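Long-range contacts in acinetobacter secreted protease CpaA (Acinetobacter nosocomialis M2, PDB 6O38), which probably cleaves proteins as a zinc metalloprotease secreted through the type II secretion system, captured here in complex with its chaperone CpaB: residues I375-V380 with G457-G462; E435-G440 with N481-N486; A473-S478 with V500-G505; L504-N509 with S559-N564. All blocks are in the same frame, centred on the assembly; numbering follows the deposited sequence.

Contact 1. Residues I375-V380 with G457-G462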
# COMPACT_ATOMS: atom_id res chain seq x y z
N ILE A 375 -1.99 5.30 -23.58
CA ILE A 375 -3.23 6.04 -23.81
C ILE A 375 -2.94 7.51 -23.53
O ILE A 375 -2.72 7.91 -22.38
CB ILE A 375 -4.37 5.52 -22.93
CG1 ILE A 375 -4.65 4.05 -23.24
CG2 ILE A 375 -5.63 6.36 -23.14
CD1 ILE A 375 -5.73 3.43 -22.37
N ASP A 376 -2.93 8.33 -24.58
CA ASP A 376 -2.64 9.75 -24.44
C ASP A 376 -3.87 10.48 -23.91
O ASP A 376 -4.98 10.29 -24.42
CB ASP A 376 -2.21 10.34 -25.78
CG ASP A 376 -0.82 9.90 -26.20
OD1 ASP A 376 -0.06 9.44 -25.32
OD2 ASP A 376 -0.49 10.00 -27.40
N MSE A 377 -3.67 11.31 -22.89
CA MSE A 377 -4.78 12.00 -22.25
C MSE A 377 -4.63 13.52 -22.31
O MSE A 377 -3.53 14.06 -22.20
CB MSE A 377 -4.90 11.56 -20.79
CG MSE A 377 -5.22 10.09 -20.60
SE MSE A 377 -7.05 9.64 -21.11
CE MSE A 377 -8.00 10.72 -19.80
N LEU A 378 -5.76 14.20 -22.49
CA LEU A 378 -5.82 15.66 -22.44
C LEU A 378 -6.42 16.07 -21.10
O LEU A 378 -7.55 15.70 -20.78
CB LEU A 378 -6.65 16.22 -23.59
CG LEU A 378 -7.05 17.69 -23.48
CD1 LEU A 378 -5.82 18.59 -23.47
CD2 LEU A 378 -8.00 18.08 -24.61
N LEU A 379 -5.66 16.84 -20.32
CA LEU A 379 -6.09 17.27 -18.99
C LEU A 379 -6.68 18.67 -19.10
O LEU A 379 -6.00 19.61 -19.54
CB LEU A 379 -4.91 17.24 -18.01
CG LEU A 379 -4.17 15.91 -17.91
CD1 LEU A 379 -3.08 15.98 -16.85
CD2 LEU A 379 -5.14 14.77 -17.61
N VAL A 380 -7.93 18.81 -18.68
CA VAL A 380 -8.64 20.09 -18.72
C VAL A 380 -8.99 20.48 -17.29
O VAL A 380 -9.61 19.70 -16.56
CB VAL A 380 -9.92 20.00 -19.59
CG1 VAL A 380 -10.55 21.38 -19.73
CG2 VAL A 380 -9.59 19.41 -20.95
N GLY A 457 -7.72 10.43 -25.21
CA GLY A 457 -8.84 10.71 -24.34
C GLY A 457 -8.70 12.08 -23.71
O GLY A 457 -7.67 12.75 -23.84
N VAL A 458 -9.75 12.49 -23.02
CA VAL A 458 -9.81 13.79 -22.35
C VAL A 458 -10.33 13.58 -20.93
O VAL A 458 -11.21 12.74 -20.70
CB VAL A 458 -10.70 14.79 -23.13
CG1 VAL A 458 -12.01 14.14 -23.54
CG2 VAL A 458 -10.95 16.05 -22.32
N TYR A 459 -9.76 14.32 -19.98
CA TYR A 459 -10.20 14.27 -18.60
C TYR A 459 -10.35 15.70 -18.08
O TYR A 459 -9.51 16.56 -18.35
CB TYR A 459 -9.21 13.49 -17.72
CG TYR A 459 -9.79 13.05 -16.41
CD1 TYR A 459 -9.73 13.87 -15.29
CD2 TYR A 459 -10.41 11.81 -16.28
CE1 TYR A 459 -10.27 13.47 -14.08
CE2 TYR A 459 -10.95 11.40 -15.08
CZ TYR A 459 -10.87 12.23 -13.98
OH TYR A 459 -11.41 11.83 -12.78
N TYR A 460 -11.42 15.93 -17.32
CA TYR A 460 -11.82 17.27 -16.92
C TYR A 460 -11.86 17.37 -15.40
O TYR A 460 -12.42 16.51 -14.72
CB TYR A 460 -13.19 17.62 -17.50
CG TYR A 460 -13.73 18.97 -17.08
CD1 TYR A 460 -13.11 20.14 -17.49
CD2 TYR A 460 -14.85 19.07 -16.27
CE1 TYR A 460 -13.60 21.38 -17.11
CE2 TYR A 460 -15.34 20.30 -15.88
CZ TYR A 460 -14.72 21.45 -16.30
OH TYR A 460 -15.21 22.68 -15.92
N GLN A 461 -11.24 18.43 -14.87
CA GLN A 461 -11.24 18.73 -13.44
C GLN A 461 -11.98 20.04 -13.24
O GLN A 461 -11.46 21.11 -13.59
CB GLN A 461 -9.81 18.80 -12.90
CG GLN A 461 -9.70 19.32 -11.48
CD GLN A 461 -8.28 19.24 -10.95
OE1 GLN A 461 -7.91 18.26 -10.30
NE2 GLN A 461 -7.48 20.26 -11.22
N GLY A 462 -13.18 19.98 -12.67
CA GLY A 462 -14.04 21.14 -12.55
C GLY A 462 -14.50 21.36 -11.12
O GLY A 462 -14.16 20.60 -10.21
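Gly457 N donates to Asp376 O over 2.9 Å, the first of five backbone hydrogen bonds that join two parallel strands, residues 375-380 and 457-462. Gly457 O in turn receives Leu378 N, so Gly457 bridges the two residues flanking Met377. Tyr459 does the same around Leu379: its N binds Leu378 O at 2.7 Å and its O receives Val380 N, after which Val380 O is met by Gln461 N.

On one face Val380 lies between two partners. With CG1 anti to the backbone N (chi1 -174°), that methyl sits at the edge of the Tyr460 ring, near its plane and 3.6 Å from CD1, while CG2 turns to Val458 CG2 at 3.9 Å. On the other face Met377, a selenomethionine, is bent at both chi2 and chi3 (-71° and -63°). Its SE thereby lies 3.8 Å from Gly457 CA, where no side chain intervenes, and its CE reaches Tyr459 CB at 3.7 Å.

Further out, strand 416-425 pairs through the backbone with Ile375, Met377 and Leu379, and Arg419 forms a salt bridge with Asp376. The Tyr459 side chain touches Met496 and Glu499 of the active-site helix, its hydroxyl hydrogen-bonded to Asn486, whereas Tyr460 OH pairs with Glu464. This places the strands in the central sheet of the metallopeptidase domain, which backs the zinc-binding helix as in related metalloproteases. Buried peptide groups thus satisfy one another in an apolar interior, while the polar ring ends find partners beyond the strand pair.

Contact 2. Residues E435-G440 with N481-N486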
# COMPACT_ATOMS: atom_id res chain seq x y z
N GLU A 435 -23.71 17.25 -16.60
CA GLU A 435 -23.88 17.92 -17.89
C GLU A 435 -22.55 18.12 -18.60
O GLU A 435 -22.49 18.05 -19.83
CB GLU A 435 -24.59 19.25 -17.67
CG GLU A 435 -25.27 19.81 -18.91
CD GLU A 435 -26.14 21.02 -18.58
OE1 GLU A 435 -25.96 21.60 -17.49
OE2 GLU A 435 -27.00 21.39 -19.41
N ALA A 436 -21.47 18.35 -17.85
CA ALA A 436 -20.18 18.64 -18.48
C ALA A 436 -19.63 17.42 -19.22
O ALA A 436 -18.99 17.57 -20.27
CB ALA A 436 -19.17 19.11 -17.42
N ILE A 437 -19.87 16.22 -18.70
CA ILE A 437 -19.35 15.02 -19.36
C ILE A 437 -20.04 14.81 -20.70
O ILE A 437 -19.47 14.17 -21.60
CB ILE A 437 -19.50 13.80 -18.43
CG1 ILE A 437 -18.43 12.76 -18.75
CG2 ILE A 437 -20.89 13.19 -18.54
CD1 ILE A 437 -17.03 13.23 -18.44
N SER A 438 -21.26 15.32 -20.86
CA SER A 438 -21.98 15.19 -22.13
C SER A 438 -21.48 16.21 -23.15
O SER A 438 -20.99 15.85 -24.22
CB SER A 438 -23.48 15.34 -21.89
OG SER A 438 -24.07 14.10 -21.55
N THR A 439 -21.61 17.50 -22.82
CA THR A 439 -21.25 18.55 -23.77
C THR A 439 -19.76 18.62 -24.04
O THR A 439 -19.35 19.14 -25.08
CB THR A 439 -21.75 19.91 -23.26
OG1 THR A 439 -20.91 20.35 -22.17
CG2 THR A 439 -23.19 19.80 -22.77
N GLY A 440 -18.93 18.11 -23.13
CA GLY A 440 -17.49 18.08 -23.36
C GLY A 440 -17.09 17.24 -24.56
O GLY A 440 -15.99 17.44 -25.10
N ASN A 481 -16.95 9.04 -26.86
CA ASN A 481 -17.33 9.10 -25.46
C ASN A 481 -16.14 9.00 -24.52
O ASN A 481 -16.33 8.91 -23.30
CB ASN A 481 -18.33 7.99 -25.14
CG ASN A 481 -19.70 8.24 -25.74
OD1 ASN A 481 -20.26 9.32 -25.60
ND2 ASN A 481 -20.23 7.24 -26.43
N MSE A 482 -14.92 9.02 -25.04
CA MSE A 482 -13.73 8.87 -24.21
C MSE A 482 -13.47 10.15 -23.41
O MSE A 482 -12.62 10.96 -23.78
CB MSE A 482 -12.51 8.52 -25.06
CG MSE A 482 -11.30 8.09 -24.26
SE MSE A 482 -11.60 6.44 -23.27
CE MSE A 482 -10.00 6.46 -22.16
N ILE A 483 -14.20 10.32 -22.31
CA ILE A 483 -14.07 11.51 -21.47
C ILE A 483 -14.43 11.13 -20.04
O ILE A 483 -15.34 10.33 -19.80
CB ILE A 483 -14.95 12.67 -22.00
CG1 ILE A 483 -14.74 13.93 -21.15
CG2 ILE A 483 -16.41 12.27 -22.04
CD1 ILE A 483 -15.43 15.15 -21.72
N GLY A 484 -13.70 11.71 -19.09
CA GLY A 484 -13.98 11.49 -17.68
C GLY A 484 -13.81 12.78 -16.91
O GLY A 484 -13.13 13.71 -17.36
N ALA A 485 -14.44 12.84 -15.74
CA ALA A 485 -14.42 14.07 -14.96
C ALA A 485 -14.61 13.77 -13.48
O ALA A 485 -15.29 12.81 -13.11
CB ALA A 485 -15.50 15.05 -15.44
N ASN A 486 -14.00 14.60 -12.65
CA ASN A 486 -14.28 14.65 -11.22
C ASN A 486 -14.16 16.10 -10.76
O ASN A 486 -13.60 16.95 -11.45
CB ASN A 486 -13.34 13.75 -10.40
CG ASN A 486 -11.90 14.20 -10.45
OD1 ASN A 486 -11.09 13.67 -11.21
ND2 ASN A 486 -11.55 15.17 -9.61
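Ile483 meets Ile437 and Gly440 just after an inverse gamma turn centred on Met482 has led the chain into strand 483-486. Its side chain is extended, with CG1 anti to the backbone N (chi1 -177°); its CG1 and CG2 branches lie against Ile437 and its CD1 against Gly440. Ile483 CG1 lies 3.6 Å from Ile437 CD1, Ile483 CG2 is 3.6 Å from Ile437 O, and Ile483 CD1 is 3.9 Å from Gly440 C. The two isoleucines lie alongside one another, running opposite ways.

At Gly484 the strand offers bare backbone, and Ile437 CD1 rests 3.6 Å from Gly484 CA. Ala485 then turns its small CB toward the helix, 3.8 Å from Ile437 CD1, so that one isoleucine tip touches three successive strand residues. The helix runs nearly antiparallel to the strand, with the short axes at 157° and 8.4 Å apart at closest approach.

Behind this surface Gly484 is bonded through its backbone to Val458 and Tyr460, and Ala485 to Trp472, which fixes the strand within the sheet of the metallopeptidase domain. Leu173 of the CpaB chain also packs on Ile437, so the chaperone touches this helix as well. The side chains that meet are apolar and rely on close fit; Ile437 O, against which Ile483 CG2 packs, accepts a hydrogen bond from the indole NE1 of Trp474.

Contact 3. Residues A473-S478 with V500-G505. With ZN (zinc ion), chain M.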
# COMPACT_ATOMS: atom_id res chain seq x y z
N ALA A 473 -18.05 9.33 -15.84
CA ALA A 473 -17.31 8.78 -16.97
C ALA A 473 -18.16 7.77 -17.73
O ALA A 473 -18.80 6.91 -17.11
CB ALA A 473 -16.01 8.13 -16.50
N TRP A 474 -18.18 7.87 -19.05
CA TRP A 474 -18.90 6.90 -19.87
C TRP A 474 -18.24 5.53 -19.78
O TRP A 474 -17.02 5.40 -19.84
CB TRP A 474 -18.96 7.37 -21.32
CG TRP A 474 -19.58 8.72 -21.49
CD1 TRP A 474 -18.93 9.90 -21.67
CD2 TRP A 474 -20.98 9.02 -21.50
NE1 TRP A 474 -19.84 10.93 -21.79
CE2 TRP A 474 -21.11 10.41 -21.69
CE3 TRP A 474 -22.14 8.25 -21.37
CZ2 TRP A 474 -22.35 11.05 -21.75
CZ3 TRP A 474 -23.37 8.89 -21.43
CH2 TRP A 474 -23.46 10.27 -21.62
N ILE A 475 -19.07 4.49 -19.64
CA ILE A 475 -18.59 3.12 -19.49
C ILE A 475 -18.38 2.51 -20.87
O ILE A 475 -19.26 2.60 -21.74
CB ILE A 475 -19.57 2.28 -18.66
CG1 ILE A 475 -19.78 2.91 -17.28
CG2 ILE A 475 -19.07 0.85 -18.53
CD1 ILE A 475 -20.48 2.02 -16.29
N ASN A 476 -17.21 1.90 -21.07
CA ASN A 476 -16.86 1.25 -22.33
C ASN A 476 -16.95 2.25 -23.49
O ASN A 476 -17.66 2.05 -24.47
CB ASN A 476 -17.73 0.01 -22.59
CG ASN A 476 -17.19 -0.88 -23.68
OD1 ASN A 476 -15.98 -0.96 -23.89
ND2 ASN A 476 -18.08 -1.56 -24.39
N ALA A 477 -16.20 3.33 -23.34
CA ALA A 477 -16.38 4.51 -24.17
C ALA A 477 -15.75 4.32 -25.55
O ALA A 477 -14.62 3.84 -25.67
CB ALA A 477 -15.78 5.74 -23.49
N SER A 478 -16.50 4.70 -26.58
CA SER A 478 -15.93 4.85 -27.91
C SER A 478 -15.03 6.09 -27.95
O SER A 478 -14.86 6.80 -26.95
CB SER A 478 -17.04 4.95 -28.96
OG SER A 478 -17.85 6.09 -28.73
N VAL A 500 -11.35 6.48 -15.16
CA VAL A 500 -10.69 5.88 -16.32
C VAL A 500 -11.04 4.40 -16.41
O VAL A 500 -11.19 3.84 -17.50
CB VAL A 500 -9.17 6.11 -16.25
CG1 VAL A 500 -8.44 5.26 -17.28
CG2 VAL A 500 -8.85 7.59 -16.46
N GLY A 501 -11.17 3.73 -15.25
CA GLY A 501 -11.64 2.36 -15.25
C GLY A 501 -12.99 2.21 -15.92
O GLY A 501 -13.22 1.26 -16.68
N HIS A 502 -13.91 3.14 -15.65
CA HIS A 502 -15.19 3.15 -16.35
C HIS A 502 -14.99 3.31 -17.85
O HIS A 502 -15.59 2.57 -18.65
CB HIS A 502 -16.09 4.26 -15.80
CG HIS A 502 -16.77 3.92 -14.51
ND1 HIS A 502 -17.60 2.83 -14.38
CD2 HIS A 502 -16.74 4.52 -13.30
CE1 HIS A 502 -18.06 2.78 -13.14
NE2 HIS A 502 -17.55 3.79 -12.47
N ASN A 503 -14.16 4.27 -18.25
CA ASN A 503 -13.87 4.47 -19.67
C ASN A 503 -13.33 3.20 -20.32
O ASN A 503 -13.64 2.91 -21.48
CB ASN A 503 -12.87 5.62 -19.85
CG ASN A 503 -13.50 6.98 -19.64
OD1 ASN A 503 -14.72 7.13 -19.68
ND2 ASN A 503 -12.66 7.99 -19.42
N LEU A 504 -12.54 2.43 -19.57
CA LEU A 504 -11.97 1.20 -20.10
C LEU A 504 -12.99 0.07 -20.21
O LEU A 504 -12.70 -0.94 -20.86
CB LEU A 504 -10.79 0.75 -19.23
CG LEU A 504 -9.51 1.58 -19.36
CD1 LEU A 504 -8.53 1.23 -18.26
CD2 LEU A 504 -8.88 1.36 -20.73
N GLY A 505 -14.16 0.22 -19.60
CA GLY A 505 -15.21 -0.75 -19.70
C GLY A 505 -15.57 -1.47 -18.41
O GLY A 505 -16.14 -2.56 -18.47
ZN ZN M . -18.10 4.71 -10.67
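His502, near the end of the active-site helix, is flanked by Ile475, while Asn503 is covered by Ala473, Trp474 and Ala477. The backbone carbonyls of the two helix residues do the holding. His502 O accepts Asn476 N at 3.0 Å and also Gly505 N of its own segment, at the helix end, so two donors grip this one oxygen. Asn503 O takes Ala477 N at 3.2 Å in a fairly straight bond, approached well off the C=O direction (C=O...N angle 136°). Asn476, with positive phi, turns the loop so that successive N-H groups face successive carbonyls of the last helical turn. Before them, Trp474 O receives a CA-H...O contact from Asn503 CA at 3.3 Å, and His502 O one from Ile475 CA. Ala473 CB packs on His502 CB at 3.9 Å.

His502 and Gly505 belong to the metalloprotease sequence HExxHxxGxxH, which begins at His498 and ends at His508. The glycine, at a positive phi of 114°, closes the helix with a Schellman motif, and the chain then turns toward the last histidine.

Ile475 lies beside the His502 imidazole, its CD1 3.5 Å from His502 ND1 and oblique to the ring. CG1 stands anti to the carbonyl carbon (chi1 -58°), which directs the branch along this side of the histidine. His502 NE2, on the far side of the ring, binds the zinc ion at 2.1 Å. His498, His508 and Asp170 of the CpaB chain also ligate the metal, and His502 ND1 forms a weak hydrogen bond to Leu506 O. Glu172 of CpaB packs on Ile475, while its His175 ring meets Trp474.

Contact 4. Residues L504-N509 with S559-N564. With ZN (zinc ion), chain M.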
# COMPACT_ATOMS: atom_id res chain seq x y z
N LEU A 504 -12.54 2.43 -19.57
CA LEU A 504 -11.97 1.20 -20.10
C LEU A 504 -12.99 0.07 -20.21
O LEU A 504 -12.70 -0.94 -20.86
CB LEU A 504 -10.79 0.75 -19.23
CG LEU A 504 -9.51 1.58 -19.36
CD1 LEU A 504 -8.53 1.23 -18.26
CD2 LEU A 504 -8.88 1.36 -20.73
N GLY A 505 -14.16 0.22 -19.60
CA GLY A 505 -15.21 -0.75 -19.70
C GLY A 505 -15.57 -1.47 -18.41
O GLY A 505 -16.14 -2.56 -18.47
N LEU A 506 -15.25 -0.89 -17.25
CA LEU A 506 -15.44 -1.56 -15.97
C LEU A 506 -16.67 -1.03 -15.26
O LEU A 506 -17.06 0.13 -15.42
CB LEU A 506 -14.20 -1.37 -15.09
CG LEU A 506 -12.89 -1.88 -15.68
CD1 LEU A 506 -11.75 -1.69 -14.70
CD2 LEU A 506 -13.02 -3.34 -16.09
N TYR A 507 -17.29 -1.89 -14.47
CA TYR A 507 -18.46 -1.56 -13.68
C TYR A 507 -18.14 -1.70 -12.19
O TYR A 507 -17.08 -2.22 -11.81
CB TYR A 507 -19.65 -2.46 -14.05
CG TYR A 507 -20.08 -2.35 -15.50
CD1 TYR A 507 -19.41 -3.05 -16.50
CD2 TYR A 507 -21.16 -1.56 -15.86
CE1 TYR A 507 -19.80 -2.95 -17.82
CE2 TYR A 507 -21.56 -1.46 -17.19
CZ TYR A 507 -20.87 -2.16 -18.16
OH TYR A 507 -21.26 -2.06 -19.47
N HIS A 508 -19.06 -1.24 -11.35
CA HIS A 508 -18.87 -1.34 -9.92
C HIS A 508 -19.05 -2.79 -9.46
O HIS A 508 -19.54 -3.65 -10.19
CB HIS A 508 -19.84 -0.43 -9.17
CG HIS A 508 -19.54 1.03 -9.33
ND1 HIS A 508 -20.51 2.01 -9.24
CD2 HIS A 508 -18.37 1.68 -9.56
CE1 HIS A 508 -19.95 3.19 -9.41
NE2 HIS A 508 -18.66 3.02 -9.61
N ASN A 509 -18.62 -3.05 -8.22
CA ASN A 509 -18.80 -4.37 -7.63
C ASN A 509 -20.28 -4.73 -7.58
O ASN A 509 -21.15 -3.88 -7.40
CB ASN A 509 -18.20 -4.40 -6.22
CG ASN A 509 -18.76 -3.31 -5.32
OD1 ASN A 509 -18.46 -2.13 -5.50
ND2 ASN A 509 -19.57 -3.70 -4.35
N SER A 559 -8.81 -8.46 -17.26
CA SER A 559 -9.06 -9.12 -18.54
C SER A 559 -9.85 -8.23 -19.49
O SER A 559 -9.64 -8.30 -20.71
CB SER A 559 -9.80 -10.44 -18.31
OG SER A 559 -11.13 -10.20 -17.88
N VAL A 560 -10.74 -7.40 -18.97
CA VAL A 560 -11.49 -6.48 -19.82
C VAL A 560 -10.63 -5.29 -20.23
O VAL A 560 -10.69 -4.82 -21.37
CB VAL A 560 -12.78 -6.04 -19.11
CG1 VAL A 560 -13.47 -4.93 -19.89
CG2 VAL A 560 -13.72 -7.22 -18.94
N ILE A 561 -9.80 -4.79 -19.31
CA ILE A 561 -8.89 -3.69 -19.63
C ILE A 561 -7.95 -4.10 -20.75
O ILE A 561 -7.73 -3.34 -21.71
CB ILE A 561 -8.12 -3.25 -18.38
CG1 ILE A 561 -9.07 -2.64 -17.34
CG2 ILE A 561 -7.03 -2.26 -18.75
CD1 ILE A 561 -8.38 -2.22 -16.06
N ASN A 562 -7.38 -5.30 -20.66
CA ASN A 562 -6.41 -5.76 -21.65
C ASN A 562 -7.05 -5.99 -23.02
O ASN A 562 -6.33 -6.05 -24.02
CB ASN A 562 -5.72 -7.03 -21.17
CG ASN A 562 -4.83 -6.79 -19.97
OD1 ASN A 562 -4.49 -5.65 -19.65
ND2 ASN A 562 -4.44 -7.87 -19.30
N LEU A 563 -8.37 -6.12 -23.09
CA LEU A 563 -9.06 -6.25 -24.37
C LEU A 563 -9.39 -4.91 -25.00
O LEU A 563 -9.67 -4.86 -26.20
CB LEU A 563 -10.34 -7.07 -24.20
CG LEU A 563 -10.17 -8.56 -23.93
CD1 LEU A 563 -11.53 -9.25 -23.82
CD2 LEU A 563 -9.33 -9.22 -25.01
N ASN A 564 -9.38 -3.82 -24.22
CA ASN A 564 -9.75 -2.50 -24.71
C ASN A 564 -8.59 -1.51 -24.72
O ASN A 564 -8.74 -0.43 -25.30
CB ASN A 564 -10.90 -1.93 -23.87
CG ASN A 564 -12.18 -2.71 -24.03
OD1 ASN A 564 -12.41 -3.36 -25.05
ND2 ASN A 564 -13.04 -2.65 -23.02
ZN ZN M . -18.10 4.71 -10.67
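The segment of the zinc-binding sequence that leads from the active-site helix to its third histidine lies against helix 557-569, with Leu504, Gly505 and Leu506 touching Val560, Ile561 and Asn564. Its polar link is the hydrogen bond from Asn564 ND2 to Leu504 O, 2.8 Å long and nearly straight (169°). The oxygen lies in the amide plane of Asn564, although the donor is tilted 25° from the carbonyl plane of Leu504. An asparagine side chain on one helix thus binds a backbone carbonyl at the end of another.

The remaining contacts are mostly between apolar side chains. Ile561 divides its branches between two leucines: CG2 approaches Leu504 CD1 at 3.8 Å, and CD1, at the tip of the extended branch (chi2 178°), meets Leu506 CD1 at 3.7 Å. Leu506 runs roughly perpendicular to Ile561. Leu506 CD2 instead passes Val560 CB at 4.1 Å, and the Val560 CG1 methyl packs on a carbonyl, 3.8 Å from Gly505 O.

Three residues past Gly505, His508 NE2 coordinates the zinc ion at 2.1 Å, away from the helix. Its backbone N is hydrogen-bonded to Glu172 of the CpaB chain. Phe416, at the start of strand 416-425, packs on both Leu504 and Ile561, and Ile568 of helix 557-569 covers Leu504 further along, so the end of the active-site helix is lodged between this later helix and the sheet.

Overall arrangement
Contacts 1 and 2 meet in the sheet, where strands 457-462 and 483-487 are neighbours; their centres are about 10 Å apart. Contact 3 is joined to contact 2 through Trp474, whose ring packs on Ile483, and lies about 11 Å from it between centres. Contacts 3 and 4 share Leu504 and Gly505, have centres about 8 Å apart and each supply one histidine to the zinc ion. Contact 1 reaches both of these through Ile375 CD1, 4.1 Å from Leu504 CD2, and the Tyr459 side chain is, at its nearest atom, about 10 Å from the zinc. Contacts 2, 3 and 4 all include residues approached by CpaB, whose Asp170 ligates the metal, consistent with a blocked active site.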